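Protein LRIM1 (Anopheles gambiae, PDB 3O53) regulates complement-like immunity in the mosquito as a heterodimer with APL1C, its leucine-rich repeat domain probably serving as a protein-binding scaffold. Local coordinates at residues L70-D75 / Y91-L96; T84-N89 / T103-N108; N109-V114 / I125-N130. All blocks are in the same frame, centred on the assembly; numbering follows the deposited sequence.

In the fold
Three contacts between successive turns illustrate how a leucine-rich repeat solenoid is built. Contact 2 pairs strands 84-86 and 103-105 on the concave side, whose next strand, 123-126, belongs to contact 3. Contact 1 pairs strands 73-76 and 91-97 of a small parallel sheet on the opposite side, completed by strand 113-116 of contact 3. Contacts 1 and 2 alternate along the chain and lie about 11 Å apart between centres, meeting through the apolar core; contact 3 follows both in sequence, with its centre about 10 Å from contact 1 and 9 Å from contact 2. Each turn here serves both sides, contact 3 spans the interior, and the resulting curved surface probably suits protein binding.

Contact 1: L70-D75 / Y91-L96; sequences LYETLD and YVQELL
Glu72 O takes two backbone donors from segment 91-96. Gln93 N, 2.8 Å from Glu72 O, lies in the carbonyl plane on a lone pair, while Glu94 N, 3.1 Å from the same oxygen, stands well above that plane. This forked grip marks the corner that both segments turn, at Glu72 and Gln93; the side chains of these two residues cross there, carboxylate and amide planes 38° apart. Past the corner the pairing is regular: Leu74 N donates to Glu94 O at 2.9 Å and Leu74 O receives Leu96 N at 3.0 Å, so that strands 73-75 and 94-96 run parallel, 2° apart in direction. Such short strands on the side away from the concave sheet recur in leucine-rich repeat solenoids, where each turn adds its hydrophobic residues to a common core. Leu74 and Leu95 point into that core side by side, CD2 of the first 4.1 Å from CD1 of the second. Val92 fills the bend before them: its CG1, anti to the backbone N (chi1 175°), reaches Leu74 CB, and its CG2 lies 4.0 Å from Leu70 CB. On the outer face the Thr73 and Leu96 side chains cross, Thr73 CG2 touching Leu96 CD1 at 3.8 Å. Ahead of the corner Tyr91 N donates to Leu70 O at 2.8 Å, and a water joins Glu72 N to Tyr91 O. Farther out, asparagines fix the entry to both turns, Asn90 OD1 accepting from Leu70 N and Asn109 OD1 from Val92 N.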
# COMPACT_ATOMS: atom_id res chain seq x y z
N LEU A 70 -15.67 6.52 -14.49
CA LEU A 70 -14.70 7.58 -14.76
C LEU A 70 -13.45 6.98 -15.39
O LEU A 70 -13.06 5.87 -15.04
CB LEU A 70 -14.34 8.31 -13.47
CG LEU A 70 -15.52 8.73 -12.59
CD1 LEU A 70 -15.01 9.32 -11.29
CD2 LEU A 70 -16.41 9.73 -13.33
N TYR A 71 -12.82 7.69 -16.31
CA TYR A 71 -11.65 7.16 -17.00
C TYR A 71 -10.61 8.25 -17.21
O TYR A 71 -10.86 9.43 -16.94
CB TYR A 71 -12.06 6.54 -18.34
CG TYR A 71 -12.65 7.54 -19.30
CD1 TYR A 71 -11.95 7.94 -20.44
CD2 TYR A 71 -13.90 8.10 -19.08
CE1 TYR A 71 -12.49 8.87 -21.32
CE2 TYR A 71 -14.44 9.03 -19.96
CZ TYR A 71 -13.74 9.40 -21.08
OH TYR A 71 -14.28 10.32 -21.95
N GLU A 72 -9.44 7.86 -17.71
CA GLU A 72 -8.34 8.79 -17.94
C GLU A 72 -8.02 9.62 -16.70
O GLU A 72 -7.77 9.06 -15.64
CB GLU A 72 -8.66 9.69 -19.14
CG GLU A 72 -8.66 8.94 -20.47
CD GLU A 72 -9.02 9.84 -21.64
OE1 GLU A 72 -8.53 9.57 -22.76
OE2 GLU A 72 -9.79 10.80 -21.46
N THR A 73 -8.04 10.94 -16.83
CA THR A 73 -7.60 11.81 -15.74
C THR A 73 -8.75 12.34 -14.88
O THR A 73 -9.73 12.87 -15.39
CB THR A 73 -6.78 13.00 -16.29
OG1 THR A 73 -5.58 12.50 -16.91
CG2 THR A 73 -6.40 13.96 -15.18
N LEU A 74 -8.64 12.16 -13.56
CA LEU A 74 -9.55 12.77 -12.61
C LEU A 74 -8.78 13.84 -11.85
O LEU A 74 -7.97 13.53 -10.97
CB LEU A 74 -10.12 11.73 -11.62
CG LEU A 74 -11.02 12.35 -10.54
CD1 LEU A 74 -12.16 13.12 -11.19
CD2 LEU A 74 -11.56 11.30 -9.57
N ASP A 75 -9.01 15.10 -12.21
CA ASP A 75 -8.23 16.20 -11.66
C ASP A 75 -9.10 17.05 -10.76
O ASP A 75 -9.92 17.83 -11.22
CB ASP A 75 -7.63 17.07 -12.78
CG ASP A 75 -6.67 18.13 -12.25
OD1 ASP A 75 -6.70 18.43 -11.03
OD2 ASP A 75 -5.89 18.67 -13.05
N TYR A 91 -12.34 3.64 -13.58
CA TYR A 91 -11.28 3.30 -14.53
C TYR A 91 -10.22 4.38 -14.61
O TYR A 91 -9.52 4.50 -15.62
CB TYR A 91 -11.86 3.08 -15.93
CG TYR A 91 -12.94 2.02 -15.97
CD1 TYR A 91 -12.65 0.70 -15.68
CD2 TYR A 91 -14.24 2.35 -16.30
CE1 TYR A 91 -13.62 -0.27 -15.72
CE2 TYR A 91 -15.23 1.39 -16.34
CZ TYR A 91 -14.91 0.08 -16.05
OH TYR A 91 -15.89 -0.88 -16.09
N VAL A 92 -10.09 5.17 -13.56
CA VAL A 92 -9.16 6.30 -13.58
C VAL A 92 -7.72 5.84 -13.82
O VAL A 92 -7.28 4.84 -13.26
CB VAL A 92 -9.26 7.12 -12.28
CG1 VAL A 92 -8.21 8.21 -12.26
CG2 VAL A 92 -10.66 7.72 -12.14
N GLN A 93 -7.01 6.57 -14.67
CA GLN A 93 -5.60 6.30 -14.94
C GLN A 93 -4.68 7.29 -14.23
O GLN A 93 -3.62 6.91 -13.74
CB GLN A 93 -5.33 6.34 -16.45
CG GLN A 93 -6.15 5.31 -17.22
CD GLN A 93 -5.83 5.30 -18.70
OE1 GLN A 93 -5.67 6.35 -19.32
NE2 GLN A 93 -5.75 4.11 -19.29
N GLU A 94 -5.07 8.56 -14.17
CA GLU A 94 -4.25 9.55 -13.48
C GLU A 94 -5.11 10.39 -12.55
O GLU A 94 -6.16 10.89 -12.94
CB GLU A 94 -3.51 10.45 -14.48
CG GLU A 94 -2.70 9.66 -15.50
CD GLU A 94 -1.84 10.57 -16.37
OE1 GLU A 94 -1.32 11.57 -15.84
OE2 GLU A 94 -1.68 10.27 -17.57
N LEU A 95 -4.65 10.56 -11.33
CA LEU A 95 -5.45 11.16 -10.28
C LEU A 95 -4.68 12.31 -9.65
O LEU A 95 -3.51 12.16 -9.32
CB LEU A 95 -5.78 10.08 -9.23
CG LEU A 95 -6.41 10.48 -7.89
CD1 LEU A 95 -7.74 11.16 -8.14
CD2 LEU A 95 -6.57 9.23 -7.00
N LEU A 96 -5.34 13.45 -9.49
CA LEU A 96 -4.74 14.59 -8.80
C LEU A 96 -5.71 15.14 -7.75
O LEU A 96 -6.87 15.39 -8.05
CB LEU A 96 -4.41 15.71 -9.79
CG LEU A 96 -3.53 15.33 -10.98
CD1 LEU A 96 -4.37 14.68 -12.05
CD2 LEU A 96 -2.80 16.55 -11.54
O HOH W 1 -9.00 4.98 -18.45

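Contact 2: T84-N89 / T103-N108; sequences TLDLNN and TLHAAN. With NAG (2-acetamido-2-deoxy-beta-D-glucopyranose), chain C.
Leu85 and Leu104 lie side by side and point the same way into the core, Leu85 CD2 touching Leu104 CD1 at 3.7 Å. They hold equivalent places in the LxxLxLxxN pattern of two successive leucine-rich repeats, and their strands, 84-86 and 103-105, are parallel neighbours on the concave side of the solenoid, joined by bonds from Leu85 N to Thr103 O, His105 N to Leu85 O and Leu87 N to His105 O. The next inward position pairs Leu87 with Ala106. The chi1 of Leu87, 63°, sets CG between its own backbone N and carbonyl carbon and swings CD2 to within 3.6 Å of Ala106 CB, with Leu74 and Val92 packing against the same leucine. On this inward side the side chains that meet are apolar and closely packed. The outward side is looser and polar, with a water between the segments and a sugar bonded to one of them. Asp86 crosses His105, carboxylate and ring planes 36° apart: its OD1 accepts from Asn88 N at 2.9 Å, closing an Asx turn, while OD2 takes N2 of the N-acetylglucosamine linked to Asn64, also at 2.9 Å. His105 stacks in turn on Tyr126 of the following strand. A water in the plane of the His105 ring lies 2.8 Å from ND1 and donates to Asn88 OD1. Beyond the strands the same Asn88 OD1 accepts from Ala107 N at 2.8 Å, before a backbone bond from Asn89 N to Ala107 O resumes. At the far end two amides run alongside each other, and Asn108 ND2 donates to Asn89 OD1 at 2.9 Å from 36° above the carbonyl plane of that acceptor.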
# COMPACT_ATOMS: atom_id res chain seq x y z
N THR A 84 -12.05 14.07 2.06
CA THR A 84 -12.23 12.65 1.81
C THR A 84 -12.73 12.47 0.39
O THR A 84 -13.69 13.11 -0.01
CB THR A 84 -13.24 12.05 2.81
OG1 THR A 84 -12.76 12.26 4.14
CG2 THR A 84 -13.41 10.55 2.59
N LEU A 85 -12.05 11.62 -0.36
CA LEU A 85 -12.43 11.35 -1.74
C LEU A 85 -12.48 9.85 -1.93
O LEU A 85 -11.51 9.16 -1.63
CB LEU A 85 -11.39 11.94 -2.69
CG LEU A 85 -11.61 11.65 -4.18
CD1 LEU A 85 -12.91 12.28 -4.66
CD2 LEU A 85 -10.43 12.18 -4.98
N ASP A 86 -13.60 9.34 -2.42
CA ASP A 86 -13.71 7.92 -2.71
C ASP A 86 -14.07 7.71 -4.18
O ASP A 86 -15.16 8.05 -4.62
CB ASP A 86 -14.78 7.29 -1.81
CG ASP A 86 -14.90 5.78 -1.99
OD1 ASP A 86 -14.43 5.25 -3.02
OD2 ASP A 86 -15.47 5.12 -1.11
N LEU A 87 -13.14 7.16 -4.96
CA LEU A 87 -13.44 6.81 -6.34
C LEU A 87 -13.19 5.32 -6.59
O LEU A 87 -12.90 4.92 -7.71
CB LEU A 87 -12.62 7.64 -7.32
CG LEU A 87 -11.11 7.45 -7.25
CD1 LEU A 87 -10.48 7.52 -8.64
CD2 LEU A 87 -10.52 8.48 -6.30
N ASN A 88 -13.31 4.52 -5.54
CA ASN A 88 -13.24 3.07 -5.66
C ASN A 88 -14.08 2.60 -6.83
O ASN A 88 -15.20 3.08 -7.04
CB ASN A 88 -13.75 2.39 -4.38
CG ASN A 88 -12.77 2.45 -3.22
OD1 ASN A 88 -11.61 2.83 -3.39
ND2 ASN A 88 -13.24 2.08 -2.03
N ASN A 89 -13.55 1.63 -7.58
CA ASN A 89 -14.29 0.98 -8.65
C ASN A 89 -14.66 1.95 -9.77
O ASN A 89 -15.84 2.21 -10.02
CB ASN A 89 -15.52 0.27 -8.09
CG ASN A 89 -15.15 -0.75 -7.04
OD1 ASN A 89 -14.42 -1.70 -7.32
ND2 ASN A 89 -15.63 -0.55 -5.82
N THR A 103 -8.07 11.47 3.43
CA THR A 103 -8.41 10.07 3.14
C THR A 103 -8.74 9.90 1.68
O THR A 103 -9.63 10.56 1.15
CB THR A 103 -9.61 9.60 3.98
OG1 THR A 103 -9.28 9.67 5.37
CG2 THR A 103 -9.98 8.16 3.64
N LEU A 104 -8.01 9.00 1.01
CA LEU A 104 -8.14 8.83 -0.43
C LEU A 104 -8.41 7.35 -0.72
O LEU A 104 -7.53 6.51 -0.57
CB LEU A 104 -6.86 9.28 -1.13
CG LEU A 104 -6.85 9.22 -2.66
CD1 LEU A 104 -7.96 10.08 -3.20
CD2 LEU A 104 -5.50 9.68 -3.22
N HIS A 105 -9.64 7.05 -1.09
CA HIS A 105 -10.03 5.71 -1.47
C HIS A 105 -10.06 5.63 -2.97
O HIS A 105 -10.88 6.28 -3.61
CB HIS A 105 -11.42 5.39 -0.93
CG HIS A 105 -11.45 5.11 0.54
ND1 HIS A 105 -11.04 3.91 1.07
CD2 HIS A 105 -11.85 5.88 1.58
CE1 HIS A 105 -11.17 3.95 2.39
NE2 HIS A 105 -11.66 5.13 2.72
N ALA A 106 -9.16 4.85 -3.56
CA ALA A 106 -9.09 4.78 -5.01
C ALA A 106 -8.65 3.39 -5.46
O ALA A 106 -7.86 3.25 -6.38
CB ALA A 106 -8.16 5.85 -5.56
N ALA A 107 -9.17 2.38 -4.79
CA ALA A 107 -8.90 1.00 -5.15
C ALA A 107 -9.66 0.63 -6.41
O ALA A 107 -10.69 1.24 -6.72
CB ALA A 107 -9.30 0.06 -3.98
N ASN A 108 -9.16 -0.36 -7.14
CA ASN A 108 -9.87 -0.91 -8.28
C ASN A 108 -10.10 0.11 -9.38
O ASN A 108 -11.20 0.28 -9.89
CB ASN A 108 -11.21 -1.50 -7.82
CG ASN A 108 -11.03 -2.50 -6.70
OD1 ASN A 108 -9.96 -3.09 -6.56
ND2 ASN A 108 -12.06 -2.69 -5.90
C1 NAG C . -19.14 5.74 -1.11
C2 NAG C . -18.85 5.40 0.34
C3 NAG C . -18.77 3.89 0.52
C4 NAG C . -20.00 3.22 -0.08
C5 NAG C . -20.23 3.67 -1.51
C6 NAG C . -21.53 3.07 -2.05
C7 NAG C . -17.41 6.87 1.66
C8 NAG C . -16.00 7.32 1.85
N2 NAG C . -17.57 5.96 0.71
O3 NAG C . -18.62 3.60 1.88
O4 NAG C . -19.78 1.83 -0.08
O5 NAG C . -20.31 5.08 -1.56
O6 NAG C . -22.61 3.55 -1.28
O7 NAG C . -18.33 7.33 2.34
O HOH W 2 -10.51 1.87 -0.84

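Contact 3: N109-V114 / I125-N130; sequences NNISRV and IYLANN
The side-chain amide of Asn130 is the flat group at the centre of this contact, with Ile111 running alongside it and pointing the same way, Ile111 CB 3.7 Å from Asn130 CG. The amide oxygen of Asn130 faces the backbone of segment 109-114: Ile111 N donates to Asn130 OD1 at 3.0 Å in a fairly straight bond (163° at the hydrogen), tilted from the carbonyl plane, and Asn109 N adds a weak, bent bond to the same oxygen. With Asn130 CG beside its own backbone N (chi1 -84°), the other end of the amide turns back on its own segment. Asn130 ND2 keeps Leu127 O in the amide plane at 3.0 Å, although the nitrogen itself stands 68° above the plane of that carbonyl, and it also donates to Ala106 O of the preceding turn. With bonds at both ends, the buried amide can hardly rotate. Toward Leu127 and Val114 the contact turns apolar. Leu127 and Val114 meet tip to tip, Leu127 CD1 lying 4.0 Å from Val114 CG2, while Leu127 CD2 touches both Val114 CG2 and Ile111 CD1. The Ile111 side chain crosses that of Leu127 at about a right angle, Ile111 CD1 to Leu127 CD2 being 4.0 Å. Near Asn109 and Asn129 a water joins the main chains, donating to Asn109 O at 2.8 Å and to Asn129 O at 2.9 Å. Asn109 repeats the role of Asn130 one turn earlier, its ND2 donating to Leu87 O. Inward asparagines of this kind, bonded to backbone groups of their own and neighbouring turns, occupy the asparagine position of the LxxLxLxxN motif in leucine-rich repeat solenoids.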
# COMPACT_ATOMS: atom_id res chain seq x y z
N ASN A 109 -9.02 0.80 -9.74
CA ASN A 109 -9.03 1.67 -10.91
C ASN A 109 -7.95 1.21 -11.90
O ASN A 109 -7.53 0.06 -11.85
CB ASN A 109 -8.85 3.12 -10.48
CG ASN A 109 -10.16 3.75 -10.03
OD1 ASN A 109 -10.83 4.42 -10.82
ND2 ASN A 109 -10.54 3.54 -8.77
N ASN A 110 -7.53 2.10 -12.80
CA ASN A 110 -6.41 1.83 -13.72
C ASN A 110 -5.21 2.72 -13.38
O ASN A 110 -4.42 3.07 -14.26
CB ASN A 110 -6.78 2.15 -15.18
CG ASN A 110 -7.91 1.29 -15.72
OD1 ASN A 110 -8.55 0.54 -14.98
ND2 ASN A 110 -8.15 1.40 -17.03
N ILE A 111 -5.07 3.11 -12.11
CA ILE A 111 -4.20 4.23 -11.77
C ILE A 111 -2.72 3.92 -11.93
O ILE A 111 -2.21 2.93 -11.42
CB ILE A 111 -4.47 4.72 -10.33
CG1 ILE A 111 -5.80 5.47 -10.27
CG2 ILE A 111 -3.32 5.61 -9.84
CD1 ILE A 111 -6.32 5.69 -8.85
N SER A 112 -2.03 4.79 -12.68
CA SER A 112 -0.59 4.71 -12.80
C SER A 112 0.09 5.99 -12.30
O SER A 112 1.32 6.04 -12.23
CB SER A 112 -0.16 4.41 -14.26
OG SER A 112 -0.60 5.44 -15.13
N ARG A 113 -0.69 7.02 -11.96
CA ARG A 113 -0.13 8.27 -11.43
C ARG A 113 -1.06 8.88 -10.38
O ARG A 113 -2.26 9.01 -10.61
CB ARG A 113 0.10 9.32 -12.55
CG ARG A 113 0.88 8.84 -13.78
CD ARG A 113 2.40 8.85 -13.59
NE ARG A 113 2.95 7.53 -13.90
CZ ARG A 113 3.65 7.21 -14.98
NH1 ARG A 113 3.96 8.10 -15.91
NH2 ARG A 113 4.07 5.96 -15.11
N VAL A 114 -0.50 9.26 -9.24
CA VAL A 114 -1.25 10.01 -8.23
C VAL A 114 -0.43 11.23 -7.83
O VAL A 114 0.79 11.15 -7.68
CB VAL A 114 -1.54 9.16 -6.98
CG1 VAL A 114 -2.50 9.89 -6.05
CG2 VAL A 114 -2.11 7.80 -7.36
N ILE A 125 -4.04 6.49 2.38
CA ILE A 125 -4.11 6.31 0.93
C ILE A 125 -4.37 4.85 0.58
O ILE A 125 -3.58 3.98 0.92
CB ILE A 125 -2.79 6.75 0.26
CG1 ILE A 125 -2.61 8.26 0.42
CG2 ILE A 125 -2.78 6.34 -1.23
CD1 ILE A 125 -1.22 8.76 0.04
N TYR A 126 -5.49 4.60 -0.10
CA TYR A 126 -5.91 3.26 -0.44
C TYR A 126 -5.87 3.08 -1.95
O TYR A 126 -6.75 3.56 -2.64
CB TYR A 126 -7.34 3.02 0.06
CG TYR A 126 -7.48 3.10 1.56
CD1 TYR A 126 -7.41 1.96 2.34
CD2 TYR A 126 -7.68 4.32 2.20
CE1 TYR A 126 -7.54 2.02 3.72
CE2 TYR A 126 -7.81 4.39 3.60
CZ TYR A 126 -7.73 3.23 4.34
OH TYR A 126 -7.85 3.28 5.71
N LEU A 127 -4.86 2.38 -2.44
CA LEU A 127 -4.67 2.22 -3.88
C LEU A 127 -4.55 0.76 -4.32
O LEU A 127 -3.89 0.45 -5.31
CB LEU A 127 -3.40 2.97 -4.31
CG LEU A 127 -3.50 4.50 -4.32
CD1 LEU A 127 -2.10 5.13 -4.44
CD2 LEU A 127 -4.41 4.96 -5.46
N ALA A 128 -5.18 -0.15 -3.59
CA ALA A 128 -5.11 -1.56 -3.96
C ALA A 128 -5.61 -1.74 -5.39
O ALA A 128 -6.52 -1.05 -5.82
CB ALA A 128 -5.92 -2.41 -3.01
N ASN A 129 -4.99 -2.67 -6.12
CA ASN A 129 -5.51 -3.13 -7.40
C ASN A 129 -5.56 -2.01 -8.44
O ASN A 129 -6.63 -1.63 -8.91
CB ASN A 129 -6.91 -3.73 -7.23
CG ASN A 129 -7.32 -4.57 -8.43
OD1 ASN A 129 -6.46 -5.02 -9.19
ND2 ASN A 129 -8.62 -4.78 -8.60
N ASN A 130 -4.38 -1.49 -8.77
CA ASN A 130 -4.25 -0.46 -9.77
C ASN A 130 -3.07 -0.83 -10.68
O ASN A 130 -2.71 -1.99 -10.77
CB ASN A 130 -4.07 0.89 -9.09
CG ASN A 130 -5.39 1.52 -8.69
OD1 ASN A 130 -6.19 1.89 -9.55
ND2 ASN A 130 -5.64 1.63 -7.39
O HOH W 3 -8.64 -2.28 -10.87